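Putative cytochrome P450 120 (Synechocystis sp., PDB 2VE3) is a haem-dependent cytochrome P450 that binds retinoic acid and probably acts as a monooxygenase, inserting oxygen into an organic substrate. Local coordinates at residues P12-D17 against Q332-P337; G44-T49 against I57-A62; F322-Q327 against G339-Y344. All coordinates share one frame; numbering follows the deposited sequence.

Contact 1: residues P12-D17 against Q332-P337; sequences PIPPGD and QGFHFP
P12, I13, P14 and P15 all touch the side chain of F334. The F334 CG lies beside the backbone N (chi1 -68°), and this turns the ring in among the prolines. Its CB packs on the P12 carbonyl and on P14 CG. F334 CG is 4.0 Å from P14 CG. F334 CD1 lies 3.6 Å from P14 N, and the P12 O atom sits at this edge of the ring, near its plane. CE1 is near P14 CA, which stands over one face as a CH-pi contact, 4.0 Å from the F334 ring centroid. At the tip, F334 CZ is 3.8 Å from P15 CD, and the two side chains cross at about a right angle.

One backbone hydrogen bond ties the segments: H335 N donates to P12 O at 2.7 Å, nearly straight at 165°. The same oxygen takes a CA-H...O contact, F334 CA to P12 O, at 3.3 Å. P12 O thus takes one true hydrogen bond and one weaker contact, from successive residues. Further along, I13 CG2 meets P337 CG at 3.8 Å. The H335 ring leads away from this patch, and its NE2 is hydrogen-bonded to D328.

The two chain directions are at right angles, so the proline-rich N-terminal segment runs across strand 334-336 and does not extend its small two-stranded sheet. P14 and F334 both rest on I46, and P14 also reaches I57 of strand 54-59. P15 leans on F43 of helix 35-43 and is backbone-bonded to K48, so the segment links the two-stranded sheet to that helix and to edge strand 47-51 of the mixed sheet.

Contact 2: residues G44-T49 against I57-A62; sequences GPIFKT and IFISGA
The beta hairpin formed by strands 47-51 and 54-59 is joined here, with F47 paired to F58 and K48 to I57. F47-F58 is the antiparallel hydrogen-bonded pair. F58 N donates to F47 O at 2.8 Å, and the return bond from F47 N to F58 O is weak at 3.3 Å. I57 CA adds a CA-H...O contact to F47 O. K48-I57 is the non-hydrogen-bonded pair, with its CA atoms 4.3 Å apart.

The two phenylalanines share one face of the sheet. F47 CG stands between its backbone N and carbonyl carbon (chi1 75°), which swings the ring over the neighbouring strand. There F58 CB lies over one face of the F47 ring, 3.7 Å from its centroid, with F47 CZ closest to it. The ring planes are only 17° apart but slid past each other, so they barely overlap. T49 CG2 touches F58 CE2 obliquely, 3.7 Å away, while T49 OG1 is hydrogen-bonded to E25.

On the face of K48 and I57, I57 CG2 packs on I46 CG2 at 3.6 Å. The I46 and I59 side chains lie side by side, pointing the same way. A water bridges the segments: it donates to P45 O and accepts from S60 N. The end of K48 leads away from segment 57-62 to G16 O, which its NZ bonds, and to the F18 ring, a cation-pi contact.

F58 also touches the bound retinoic acid, so this residue of the hairpin lines the retinoic acid pocket. The arrangement is that of the N-terminal beta hairpin of the cytochrome P450 fold, at the edge of its main sheet.

Contact 3: residues F322-Q327 against G339-Y344; sequences FRELIQ and GWLVSY. With HEM (protoporphyrin IX containing Fe), chain C.
Strands 322-325 and 341-344 run antiparallel, with R323 and V342 exchanging two backbone hydrogen bonds, R323 N to V342 O at 2.9 Å and V342 N to R323 O at 2.8 Å. The ladder goes on through L325 N to W340 O, which is almost straight at 176°, and closes with G339 N to L325 O at 2.7 Å.

On one face, F322 stands against S343. S343 OG lies over the F322 ring, 3.4 Å from F322 CE1, and is hydrogen-bonded to Q345 NE2 and to G321 O. Beyond it, L341 CD1 packs on E324 CA and CB. E324 is extended, and its OE2 comes near G339 CA. Elsewhere along the strands, L325 CD1 meets V342 CG2 at 3.7 Å, the two side chains crossing at a slant.

R323 bends at chi2 (-71°), which carries its guanidinium to the haem. R323 NH2 donates to O1A of a haem propionate at 2.7 Å, and the carboxylate meets the edge of the guanidinium in its plane. NH1 adds weak bonds to both propionate oxygens. NH1 also bonds to F322 O, from above that carbonyl's plane, which helps fix the group's rotation. Y344 OH donates to the same haem O1A at 2.6 Å, and Y344 CE2 lies over a face of the guanidinium.

H101 and R389 also hydrogen-bond to the haem. O1A is thus gripped by a phenol and a guanidinium, one from each strand. A cationic partner this close would be expected to favour a charged propionate and hold the haem at the sheet.

How the contacts relate
Contacts 2 and 3 are buried and belong to one mixed sheet, where strands 54-59 and 341-345 are neighbours: I57 N hydrogen-bonds to L341 O and I57 O to S343 N. Contact 1 lies nearer the surface, where a coil crosses a small two-stranded sheet. It meets contact 2 through K48, whose N and NZ hydrogen-bond to P15 O and G16 O, and contact 3 through I13 on W340 and F336 on V342 and L325. Prolines packed on one phenylalanine dominate contact 1. Contact 2 joins hairpin pairing to aromatic packing beside retinoic acid. Contact 3 alone brings charge to the haem propionate.

Contact 1: residues P12-D17 against Q332-P337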
loop_
_atom_site.group_PDB
_atom_site.type_symbol
_atom_site.label_atom_id
_atom_site.label_comp_id
_atom_site.label_asym_id
_atom_site.label_seq_id
_atom_site.Cartn_x
_atom_site.Cartn_y
_atom_site.Cartn_z
ATOM N N PRO A 12 -31.564 -11.188 -9.915
ATOM C CA PRO A 12 -30.687 -12.322 -9.596
ATOM C C PRO A 12 -29.408 -11.892 -8.863
ATOM O O PRO A 12 -29.029 -10.721 -8.924
ATOM C CB PRO A 12 -30.320 -12.856 -10.973
ATOM C CG PRO A 12 -30.301 -11.618 -11.832
ATOM C CD PRO A 12 -31.450 -10.794 -11.332
ATOM N N ILE A 13 -28.755 -12.834 -8.184
ATOM C CA ILE A 13 -27.404 -12.620 -7.639
ATOM C C ILE A 13 -26.345 -12.995 -8.698
ATOM O O ILE A 13 -26.618 -13.831 -9.564
ATOM C CB ILE A 13 -27.148 -13.394 -6.289
ATOM C CG1 ILE A 13 -27.247 -14.910 -6.482
ATOM C CG2 ILE A 13 -28.084 -12.893 -5.178
ATOM C CD1 ILE A 13 -26.872 -15.731 -5.246
ATOM N N PRO A 14 -25.139 -12.370 -8.635
ATOM C CA PRO A 14 -24.098 -12.598 -9.637
ATOM C C PRO A 14 -23.734 -14.062 -9.850
ATOM O O PRO A 14 -23.956 -14.884 -8.957
ATOM C CB PRO A 14 -22.907 -11.831 -9.067
ATOM C CG PRO A 14 -23.528 -10.736 -8.297
ATOM C CD PRO A 14 -24.691 -11.390 -7.628
ATOM N N PRO A 15 -23.187 -14.395 -11.038
ATOM C CA PRO A 15 -22.695 -15.757 -11.256
ATOM C C PRO A 15 -21.392 -15.993 -10.498
ATOM O O PRO A 15 -20.665 -15.042 -10.234
ATOM C CB PRO A 15 -22.448 -15.807 -12.767
ATOM C CG PRO A 15 -22.186 -14.366 -13.159
ATOM C CD PRO A 15 -23.020 -13.533 -12.225
ATOM N N GLY A 16 -21.097 -17.242 -10.163
ATOM C CA GLY A 16 -19.891 -17.558 -9.407
ATOM C C GLY A 16 -20.057 -18.752 -8.482
ATOM O O GLY A 16 -21.164 -19.021 -8.010
ATOM N N ASP A 17 -18.953 -19.457 -8.230
ATOM C CA ASP A 17 -18.921 -20.635 -7.342
ATOM C C ASP A 17 -18.587 -20.290 -5.882
ATOM O O ASP A 17 -17.601 -19.602 -5.606
ATOM C CB ASP A 17 -17.906 -21.655 -7.856
ATOM C CG ASP A 17 -18.230 -22.154 -9.247
ATOM O OD1 ASP A 17 -19.432 -22.209 -9.599
ATOM O OD2 ASP A 17 -17.279 -22.502 -9.982
ATOM N N GLN A 332 -25.968 -2.795 -11.811
ATOM C CA GLN A 332 -26.007 -3.350 -13.164
ATOM C C GLN A 332 -26.804 -4.651 -13.254
ATOM O O GLN A 332 -26.319 -5.659 -13.777
ATOM C CB GLN A 332 -24.591 -3.477 -13.747
ATOM C CG GLN A 332 -24.143 -2.195 -14.450
ATOM C CD GLN A 332 -22.641 -2.066 -14.630
ATOM O OE1 GLN A 332 -22.137 -0.972 -14.921
ATOM N NE2 GLN A 332 -21.915 -3.168 -14.465
ATOM N N GLY A 333 -28.024 -4.618 -12.723
ATOM C CA GLY A 333 -28.953 -5.729 -12.834
ATOM C C GLY A 333 -28.841 -6.862 -11.829
ATOM O O GLY A 333 -29.586 -7.842 -11.923
ATOM N N PHE A 334 -27.919 -6.753 -10.875
ATOM C CA PHE A 334 -27.768 -7.796 -9.843
ATOM C C PHE A 334 -28.210 -7.352 -8.449
ATOM O O PHE A 334 -28.039 -6.201 -8.072
ATOM C CB PHE A 334 -26.324 -8.295 -9.776
ATOM C CG PHE A 334 -25.884 -9.054 -10.992
ATOM C CD1 PHE A 334 -26.400 -10.317 -11.266
ATOM C CD2 PHE A 334 -24.943 -8.509 -11.858
ATOM C CE1 PHE A 334 -25.982 -11.026 -12.386
ATOM C CE2 PHE A 334 -24.521 -9.201 -12.978
ATOM C CZ PHE A 334 -25.037 -10.465 -13.246
ATOM N N HIS A 335 -28.790 -8.284 -7.698
ATOM C CA HIS A 335 -29.067 -8.083 -6.282
ATOM C C HIS A 335 -27.747 -8.211 -5.512
ATOM O O HIS A 335 -27.062 -9.224 -5.625
ATOM C CB HIS A 335 -30.093 -9.125 -5.814
ATOM C CG HIS A 335 -30.457 -9.028 -4.366
ATOM N ND1 HIS A 335 -30.742 -10.139 -3.602
ATOM C CD2 HIS A 335 -30.589 -7.961 -3.542
ATOM C CE1 HIS A 335 -31.031 -9.763 -2.369
ATOM N NE2 HIS A 335 -30.939 -8.448 -2.303
ATOM N N PHE A 336 -27.365 -7.146 -4.804
ATOM C CA PHE A 336 -26.231 -7.158 -3.874
ATOM C C PHE A 336 -26.837 -7.288 -2.469
ATOM O O PHE A 336 -27.259 -6.290 -1.878
ATOM C CB PHE A 336 -25.395 -5.865 -3.993
ATOM C CG PHE A 336 -24.420 -5.847 -5.159
ATOM C CD1 PHE A 336 -23.068 -5.601 -4.945
ATOM C CD2 PHE A 336 -24.857 -6.054 -6.472
ATOM C CE1 PHE A 336 -22.163 -5.563 -6.019
ATOM C CE2 PHE A 336 -23.964 -6.030 -7.542
ATOM C CZ PHE A 336 -22.616 -5.772 -7.316
ATOM N N PRO A 337 -26.921 -8.525 -1.948
ATOM C CA PRO A 337 -27.666 -8.793 -0.705
ATOM C C PRO A 337 -27.032 -8.241 0.574
ATOM O O PRO A 337 -25.818 -8.319 0.768
ATOM C CB PRO A 337 -27.733 -10.321 -0.660
ATOM C CG PRO A 337 -27.323 -10.786 -2.073
ATOM C CD PRO A 337 -26.359 -9.758 -2.524
#

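Contact 2: residues G44-T49 against I57-A62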
loop_
_atom_site.group_PDB
_atom_site.type_symbol
_atom_site.label_atom_id
_atom_site.label_comp_id
_atom_site.label_asym_id
_atom_site.label_seq_id
_atom_site.Cartn_x
_atom_site.Cartn_y
_atom_site.Cartn_z
ATOM N N GLY A 44 -17.846 -13.358 -15.851
ATOM C CA GLY A 44 -18.233 -12.016 -16.304
ATOM C C GLY A 44 -17.694 -10.930 -15.389
ATOM O O GLY A 44 -17.044 -11.241 -14.382
ATOM N N PRO A 45 -17.955 -9.651 -15.732
ATOM C CA PRO A 45 -17.413 -8.497 -14.996
ATOM C C PRO A 45 -17.813 -8.406 -13.513
ATOM O O PRO A 45 -17.075 -7.825 -12.727
ATOM C CB PRO A 45 -17.940 -7.286 -15.790
ATOM C CG PRO A 45 -19.098 -7.792 -16.540
ATOM C CD PRO A 45 -18.782 -9.217 -16.874
ATOM N N ILE A 46 -18.966 -8.965 -13.151
ATOM C CA ILE A 46 -19.426 -9.015 -11.760
ATOM C C ILE A 46 -19.588 -10.482 -11.338
ATOM O O ILE A 46 -20.396 -11.234 -11.920
ATOM C CB ILE A 46 -20.730 -8.221 -11.563
ATOM C CG1 ILE A 46 -20.541 -6.766 -12.030
ATOM C CG2 ILE A 46 -21.174 -8.239 -10.094
ATOM C CD1 ILE A 46 -21.823 -6.002 -12.206
ATOM N N PHE A 47 -18.797 -10.901 -10.356
ATOM C CA PHE A 47 -18.851 -12.292 -9.920
ATOM C C PHE A 47 -18.930 -12.462 -8.401
ATOM O O PHE A 47 -18.566 -11.550 -7.654
ATOM C CB PHE A 47 -17.733 -13.146 -10.569
ATOM C CG PHE A 47 -16.337 -12.918 -10.004
ATOM C CD1 PHE A 47 -15.931 -13.548 -8.817
ATOM C CD2 PHE A 47 -15.416 -12.107 -10.680
ATOM C CE1 PHE A 47 -14.650 -13.354 -8.300
ATOM C CE2 PHE A 47 -14.122 -11.903 -10.172
ATOM C CZ PHE A 47 -13.736 -12.531 -8.984
ATOM N N LYS A 48 -19.438 -13.615 -7.961
ATOM C CA LYS A 48 -19.477 -13.958 -6.544
ATOM C C LYS A 48 -18.567 -15.147 -6.185
ATOM O O LYS A 48 -18.274 -16.034 -7.007
ATOM C CB LYS A 48 -20.915 -14.202 -6.063
ATOM C CG LYS A 48 -21.493 -15.548 -6.479
ATOM C CD LYS A 48 -22.934 -15.696 -6.038
ATOM C CE LYS A 48 -23.579 -16.883 -6.726
ATOM N NZ LYS A 48 -23.012 -18.132 -6.177
ATOM N N THR A 49 -18.113 -15.143 -4.941
ATOM C CA THR A 49 -17.305 -16.219 -4.416
ATOM C C THR A 49 -17.572 -16.297 -2.919
ATOM O O THR A 49 -18.447 -15.603 -2.401
ATOM C CB THR A 49 -15.801 -15.990 -4.734
ATOM O OG1 THR A 49 -15.015 -17.064 -4.205
ATOM C CG2 THR A 49 -15.312 -14.674 -4.167
ATOM N N ILE A 57 -18.885 -10.412 -3.470
ATOM C CA ILE A 57 -19.042 -10.008 -4.870
ATOM C C ILE A 57 -17.840 -9.157 -5.269
ATOM O O ILE A 57 -17.553 -8.158 -4.628
ATOM C CB ILE A 57 -20.376 -9.234 -5.109
ATOM C CG1 ILE A 57 -21.572 -10.076 -4.643
ATOM C CG2 ILE A 57 -20.527 -8.835 -6.586
ATOM C CD1 ILE A 57 -22.943 -9.443 -4.877
ATOM N N PHE A 58 -17.122 -9.588 -6.303
ATOM C CA PHE A 58 -16.009 -8.820 -6.857
ATOM C C PHE A 58 -16.486 -7.921 -8.012
ATOM O O PHE A 58 -17.109 -8.390 -8.968
ATOM C CB PHE A 58 -14.913 -9.759 -7.362
ATOM C CG PHE A 58 -13.977 -10.285 -6.281
ATOM C CD1 PHE A 58 -12.600 -10.151 -6.426
ATOM C CD2 PHE A 58 -14.463 -10.946 -5.154
ATOM C CE1 PHE A 58 -11.719 -10.644 -5.455
ATOM C CE2 PHE A 58 -13.591 -11.443 -4.186
ATOM C CZ PHE A 58 -12.221 -11.294 -4.341
ATOM N N ILE A 59 -16.169 -6.634 -7.908
ATOM C CA ILE A 59 -16.471 -5.635 -8.930
ATOM C C ILE A 59 -15.200 -4.862 -9.286
ATOM O O ILE A 59 -14.221 -4.877 -8.516
ATOM C CB ILE A 59 -17.546 -4.628 -8.444
ATOM C CG1 ILE A 59 -17.053 -3.841 -7.206
ATOM C CG2 ILE A 59 -18.870 -5.342 -8.207
ATOM C CD1 ILE A 59 -17.965 -2.705 -6.744
ATOM N N SER A 60 -15.215 -4.202 -10.448
ATOM C CA SER A 60 -14.120 -3.296 -10.875
ATOM C C SER A 60 -14.538 -2.278 -11.960
ATOM O O SER A 60 -15.641 -2.332 -12.497
ATOM C CB SER A 60 -12.895 -4.098 -11.336
ATOM O OG SER A 60 -13.189 -4.824 -12.511
ATOM N N GLY A 61 -13.642 -1.349 -12.283
ATOM C CA GLY A 61 -13.948 -0.321 -13.264
ATOM C C GLY A 61 -14.521 0.927 -12.632
ATOM O O GLY A 61 -14.975 0.903 -11.484
ATOM N N ALA A 62 -14.505 2.020 -13.401
ATOM C CA ALA A 62 -14.910 3.341 -12.916
ATOM C C ALA A 62 -16.313 3.354 -12.280
ATOM O O ALA A 62 -16.514 3.895 -11.193
ATOM C CB ALA A 62 -14.818 4.365 -14.046
HETATM O O HOH W 1 -17.592 -5.284 -12.107
#

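Contact 3: residues F322-Q327 against G339-Y344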
loop_
_atom_site.group_PDB
_atom_site.type_symbol
_atom_site.label_atom_id
_atom_site.label_comp_id
_atom_site.label_asym_id
_atom_site.label_seq_id
_atom_site.Cartn_x
_atom_site.Cartn_y
_atom_site.Cartn_z
ATOM N N PHE A 322 -12.384 -4.187 0.890
ATOM C CA PHE A 322 -13.605 -4.954 1.158
ATOM C C PHE A 322 -14.616 -4.147 1.965
ATOM O O PHE A 322 -14.242 -3.323 2.800
ATOM C CB PHE A 322 -13.276 -6.257 1.882
ATOM C CG PHE A 322 -12.277 -7.101 1.158
ATOM C CD1 PHE A 322 -12.693 -8.158 0.360
ATOM C CD2 PHE A 322 -10.910 -6.825 1.259
ATOM C CE1 PHE A 322 -11.756 -8.939 -0.325
ATOM C CE2 PHE A 322 -9.971 -7.597 0.579
ATOM C CZ PHE A 322 -10.387 -8.643 -0.217
ATOM N N ARG A 323 -15.899 -4.365 1.663
ATOM C CA ARG A 323 -17.012 -3.638 2.285
ATOM C C ARG A 323 -18.124 -4.623 2.585
ATOM O O ARG A 323 -18.404 -5.497 1.772
ATOM C CB ARG A 323 -17.552 -2.545 1.339
ATOM C CG ARG A 323 -16.528 -1.511 0.869
ATOM C CD ARG A 323 -16.093 -0.553 1.970
ATOM N NE ARG A 323 -15.208 0.511 1.488
ATOM C CZ ARG A 323 -13.873 0.446 1.457
ATOM N NH1 ARG A 323 -13.230 -0.632 1.893
ATOM N NH2 ARG A 323 -13.168 1.478 1.013
ATOM N N GLU A 324 -18.739 -4.506 3.755
ATOM C CA GLU A 324 -19.971 -5.232 4.026
ATOM C C GLU A 324 -21.148 -4.388 3.543
ATOM O O GLU A 324 -21.172 -3.175 3.754
ATOM C CB GLU A 324 -20.135 -5.547 5.522
ATOM C CG GLU A 324 -21.343 -6.452 5.795
ATOM C CD GLU A 324 -21.648 -6.676 7.261
ATOM O OE1 GLU A 324 -20.741 -6.528 8.109
ATOM O OE2 GLU A 324 -22.816 -7.021 7.561
ATOM N N LEU A 325 -22.113 -5.022 2.890
ATOM C CA LEU A 325 -23.360 -4.335 2.567
ATOM C C LEU A 325 -24.225 -4.282 3.821
ATOM O O LEU A 325 -24.533 -5.322 4.400
ATOM C CB LEU A 325 -24.093 -5.055 1.444
ATOM C CG LEU A 325 -23.515 -4.913 0.039
ATOM C CD1 LEU A 325 -23.645 -6.243 -0.717
ATOM C CD2 LEU A 325 -24.185 -3.761 -0.712
ATOM N N ILE A 326 -24.567 -3.076 4.267
ATOM C CA ILE A 326 -25.445 -2.913 5.436
ATOM C C ILE A 326 -26.881 -2.561 5.025
ATOM O O ILE A 326 -27.817 -2.679 5.820
ATOM C CB ILE A 326 -24.865 -1.943 6.506
ATOM C CG1 ILE A 326 -24.563 -0.563 5.914
ATOM C CG2 ILE A 326 -23.602 -2.547 7.148
ATOM C CD1 ILE A 326 -24.473 0.547 6.953
ATOM N N GLN A 327 -27.020 -2.150 3.765
ATOM C CA GLN A 327 -28.294 -2.082 3.053
ATOM C C GLN A 327 -28.318 -3.105 1.927
ATOM O O GLN A 327 -27.271 -3.529 1.442
ATOM C CB GLN A 327 -28.470 -0.712 2.417
ATOM C CG GLN A 327 -29.308 0.256 3.203
ATOM C CD GLN A 327 -29.888 1.325 2.304
ATOM O OE1 GLN A 327 -29.162 2.194 1.802
ATOM N NE2 GLN A 327 -31.205 1.261 2.078
ATOM N N GLY A 339 -25.453 -7.794 4.046
ATOM C CA GLY A 339 -24.597 -8.668 4.854
ATOM C C GLY A 339 -23.555 -9.451 4.070
ATOM O O GLY A 339 -22.625 -10.034 4.647
ATOM N N TRP A 340 -23.717 -9.492 2.753
ATOM C CA TRP A 340 -22.689 -10.037 1.885
ATOM C C TRP A 340 -21.614 -8.967 1.788
ATOM O O TRP A 340 -21.880 -7.790 2.069
ATOM C CB TRP A 340 -23.250 -10.287 0.491
ATOM C CG TRP A 340 -24.102 -11.508 0.317
ATOM C CD1 TRP A 340 -25.016 -12.031 1.202
ATOM C CD2 TRP A 340 -24.173 -12.316 -0.862
ATOM N NE1 TRP A 340 -25.617 -13.147 0.651
ATOM C CE2 TRP A 340 -25.123 -13.334 -0.618
ATOM C CE3 TRP A 340 -23.508 -12.290 -2.095
ATOM C CZ2 TRP A 340 -25.429 -14.313 -1.572
ATOM C CZ3 TRP A 340 -23.801 -13.259 -3.035
ATOM C CH2 TRP A 340 -24.754 -14.258 -2.771
ATOM N N LEU A 341 -20.415 -9.375 1.379
ATOM C CA LEU A 341 -19.322 -8.444 1.123
ATOM C C LEU A 341 -19.154 -8.117 -0.361
ATOM O O LEU A 341 -19.443 -8.939 -1.225
ATOM C CB LEU A 341 -18.003 -9.022 1.630
ATOM C CG LEU A 341 -17.471 -8.692 3.015
ATOM C CD1 LEU A 341 -18.538 -8.791 4.093
ATOM C CD2 LEU A 341 -16.289 -9.610 3.306
ATOM N N VAL A 342 -18.671 -6.908 -0.623
ATOM C CA VAL A 342 -18.246 -6.477 -1.938
ATOM C C VAL A 342 -16.757 -6.195 -1.856
ATOM O O VAL A 342 -16.275 -5.623 -0.868
ATOM C CB VAL A 342 -18.982 -5.166 -2.380
ATOM C CG1 VAL A 342 -18.592 -4.758 -3.797
ATOM C CG2 VAL A 342 -20.470 -5.338 -2.282
ATOM N N SER A 343 -16.023 -6.610 -2.887
ATOM C CA SER A 343 -14.602 -6.285 -3.023
ATOM C C SER A 343 -14.355 -5.493 -4.293
ATOM O O SER A 343 -14.728 -5.938 -5.388
ATOM C CB SER A 343 -13.754 -7.553 -3.071
ATOM O OG SER A 343 -12.375 -7.229 -3.193
ATOM N N TYR A 344 -13.703 -4.337 -4.152
ATOM C CA TYR A 344 -13.377 -3.518 -5.302
ATOM C C TYR A 344 -11.931 -3.813 -5.667
ATOM O O TYR A 344 -11.043 -3.759 -4.817
ATOM C CB TYR A 344 -13.656 -2.016 -5.057
ATOM C CG TYR A 344 -12.643 -1.292 -4.188
ATOM C CD1 TYR A 344 -11.556 -0.613 -4.759
ATOM C CD2 TYR A 344 -12.783 -1.263 -2.798
ATOM C CE1 TYR A 344 -10.613 0.060 -3.949
ATOM C CE2 TYR A 344 -11.865 -0.601 -1.998
ATOM C CZ TYR A 344 -10.778 0.048 -2.577
ATOM O OH TYR A 344 -9.892 0.699 -1.783
HETATM C CHA HEM C . -5.874 3.078 3.125
HETATM C CHB HEM C . -3.229 2.161 -0.850
HETATM C CHC HEM C . 0.745 3.870 1.376
HETATM C CHD HEM C . -1.732 4.266 5.496
HETATM C C1A HEM C . -5.532 2.688 1.837
HETATM C C2A HEM C . -6.412 2.158 0.811
HETATM C C3A HEM C . -5.671 1.924 -0.290
HETATM C C4A HEM C . -4.305 2.272 0.014
HETATM C CMA HEM C . -6.139 1.357 -1.643
HETATM C CAA HEM C . -7.940 1.965 0.959
HETATM C CBA HEM C . -8.318 0.561 1.425
HETATM C CGA HEM C . -9.808 0.562 1.695
HETATM O O1A HEM C . -10.580 0.776 0.715
HETATM O O2A HEM C . -10.217 0.348 2.874
HETATM C C1B HEM C . -1.935 2.582 -0.609
HETATM C C2B HEM C . -0.846 2.634 -1.575
HETATM C C3B HEM C . 0.252 3.116 -0.958
HETATM C C4B HEM C . -0.111 3.374 0.411
HETATM C CMB HEM C . -0.978 2.211 -3.055
HETATM C CAB HEM C . 1.690 3.352 -1.526
HETATM C CBB HEM C . 1.932 3.763 -2.781
HETATM C C1C HEM C . 0.430 4.180 2.678
HETATM C C2C HEM C . 1.310 4.788 3.655
HETATM C C3C HEM C . 0.629 4.903 4.803
HETATM C C4C HEM C . -0.706 4.347 4.579
HETATM C CMC HEM C . 2.766 5.255 3.378
HETATM C CAC HEM C . 1.125 5.532 6.137
HETATM C CBC HEM C . 2.012 4.947 6.950
HETATM C C1D HEM C . -3.042 3.900 5.261
HETATM C C2D HEM C . -4.026 3.722 6.296
HETATM C C3D HEM C . -5.321 3.344 5.568
HETATM C C4D HEM C . -4.992 3.360 4.155
HETATM C CMD HEM C . -3.805 3.873 7.823
HETATM C CAD HEM C . -6.703 3.032 6.187
HETATM C CBD HEM C . -7.617 4.229 5.935
HETATM C CGD HEM C . -8.977 3.998 6.548
HETATM O O1D HEM C . -9.741 4.991 6.640
HETATM O O2D HEM C . -9.317 2.845 6.951
HETATM N NA HEM C . -4.262 2.742 1.315
HETATM N NB HEM C . -1.445 3.025 0.599
HETATM N NC HEM C . -0.791 3.911 3.272
HETATM N ND HEM C . -3.643 3.696 4.015
HETATM FE FE HEM C . -2.553 3.626 2.210
#